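Long-range contact in FERM, ARHGEF and pleckstrin domain-containing protein 2 (Mus musculus, PDB 6D2K), which activates RAC1 as a guanine nucleotide exchange factor in semaphorin responses and actin remodelling, this chain being its FERM domain: residues M3-M8 with E25-G30. Residues are numbered along the deposited sequence; the frame is centred on the assembly and turned at random.
Sequences MQEKHM and EPKCDG
Glu25 lays its side chain over the imidazole of His7 and reaches on to the backbone of Glu5, joining the lead-in to the first strand of the ubiquitin-like FERM lobe to the turn that follows the second. Beyond CG the Glu25 chain is extended (chi2 175°), which carries the carboxylate past the ring to the N-H of Glu5. There OE2 accepts a bond of 2.9 Å from Glu5 N on its anti side, bent to 139° at the hydrogen. Lys27 NZ grips the same OE2 from above the carboxylate plane, at 2.7 Å, in a salt bridge, so one oxygen serves two donors. Shortening Glu25 to an alanine would probably leave the Glu5 amide and the Lys27 ammonium without this shared acceptor and take away the CG methylene that packs on the His7 ring.

Pro26 suits the first corner of the type I turn from Glu25 to Cys28, since its ring restricts phi near the value needed there (-53°). Its ring also gives Met8 an apolar surface: SD lies 3.9 Å from Pro26 CB, while helix 69-73 touches both side chains. Across this turn Cys28 N donates a hydrogen bond to Glu25 O. The imidazole, in turn, is steadied by ND1 donating to Glu5 O, and Glu25 CG sits over its face in a CH-pi contact, 3.2 Å from His7 CE1.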
# COMPACT_ATOMS: atom_id res chain seq x y z
N MET A 3 -27.31 18.33 20.00
CA MET A 3 -28.21 18.01 18.88
C MET A 3 -27.53 17.06 17.88
O MET A 3 -28.05 16.81 16.79
CB MET A 3 -28.71 19.27 18.18
CG MET A 3 -29.86 19.03 17.19
SD MET A 3 -31.46 18.72 17.97
CE MET A 3 -31.75 20.31 18.75
N GLN A 4 -26.36 16.54 18.26
CA GLN A 4 -25.73 15.47 17.48
C GLN A 4 -25.57 14.23 18.33
O GLN A 4 -25.58 14.32 19.56
CB GLN A 4 -24.33 15.86 17.00
CG GLN A 4 -24.17 17.27 16.51
CD GLN A 4 -22.74 17.54 16.10
OE1 GLN A 4 -21.92 18.01 16.90
NE2 GLN A 4 -22.42 17.21 14.86
N GLU A 5 -25.40 13.09 17.69
CA GLU A 5 -25.07 11.87 18.41
C GLU A 5 -23.67 12.00 19.03
O GLU A 5 -22.83 12.76 18.54
CB GLU A 5 -25.10 10.66 17.48
CG GLU A 5 -26.38 10.56 16.64
CD GLU A 5 -27.58 10.10 17.45
OE1 GLU A 5 -28.71 10.20 16.93
OE2 GLU A 5 -27.40 9.64 18.60
N LYS A 6 -23.44 11.27 20.12
CA LYS A 6 -22.12 11.24 20.73
C LYS A 6 -21.11 10.77 19.68
O LYS A 6 -21.39 9.85 18.91
CB LYS A 6 -22.11 10.28 21.93
CG LYS A 6 -20.87 10.41 22.82
CD LYS A 6 -20.86 9.31 23.87
CE LYS A 6 -21.11 7.94 23.23
NZ LYS A 6 -20.85 6.81 24.16
N HIS A 7 -19.96 11.43 19.63
CA HIS A 7 -18.95 11.10 18.62
C HIS A 7 -17.97 10.07 19.16
O HIS A 7 -17.70 10.04 20.36
CB HIS A 7 -18.19 12.36 18.20
CG HIS A 7 -18.97 13.29 17.32
ND1 HIS A 7 -20.29 13.61 17.55
CD2 HIS A 7 -18.59 14.00 16.23
CE1 HIS A 7 -20.70 14.47 16.63
NE2 HIS A 7 -19.69 14.73 15.82
N MET A 8 -17.43 9.24 18.27
CA MET A 8 -16.32 8.37 18.63
C MET A 8 -14.99 9.05 18.28
O MET A 8 -14.91 9.81 17.32
CB MET A 8 -16.43 7.01 17.93
CG MET A 8 -16.51 7.07 16.41
SD MET A 8 -16.79 5.44 15.65
CE MET A 8 -15.32 4.54 16.17
N GLU A 25 -19.37 10.95 14.32
CA GLU A 25 -20.54 10.15 14.69
C GLU A 25 -20.40 8.77 14.08
O GLU A 25 -20.20 8.63 12.88
CB GLU A 25 -21.82 10.81 14.21
CG GLU A 25 -22.12 12.12 14.90
CD GLU A 25 -23.33 12.83 14.33
OE1 GLU A 25 -23.24 13.34 13.19
OE2 GLU A 25 -24.36 12.87 15.03
N PRO A 26 -20.49 7.74 14.93
CA PRO A 26 -20.26 6.36 14.50
C PRO A 26 -21.10 5.98 13.29
O PRO A 26 -20.66 5.16 12.48
CB PRO A 26 -20.65 5.53 15.72
CG PRO A 26 -20.46 6.46 16.88
CD PRO A 26 -20.77 7.83 16.38
N LYS A 27 -22.28 6.57 13.15
CA LYS A 27 -23.20 6.21 12.07
C LYS A 27 -22.81 6.80 10.72
O LYS A 27 -23.34 6.39 9.69
CB LYS A 27 -24.62 6.65 12.41
CG LYS A 27 -24.79 8.16 12.38
CD LYS A 27 -26.20 8.57 12.78
CE LYS A 27 -26.31 10.08 12.83
NZ LYS A 27 -25.24 10.63 13.71
N CYS A 28 -21.91 7.78 10.72
CA CYS A 28 -21.46 8.40 9.48
C CYS A 28 -20.78 7.40 8.56
O CYS A 28 -20.09 6.49 9.02
CB CYS A 28 -20.49 9.55 9.77
SG CYS A 28 -21.25 11.00 10.55
N ASP A 29 -20.98 7.57 7.26
CA ASP A 29 -20.28 6.77 6.26
C ASP A 29 -18.79 7.06 6.33
O ASP A 29 -18.39 8.15 6.74
CB ASP A 29 -20.78 7.09 4.86
CG ASP A 29 -22.08 6.39 4.53
OD1 ASP A 29 -22.67 6.72 3.47
OD2 ASP A 29 -22.52 5.52 5.31
N GLY A 30 -17.96 6.11 5.92
CA GLY A 30 -16.52 6.30 5.92
C GLY A 30 -16.04 7.58 5.24
O GLY A 30 -15.06 8.19 5.66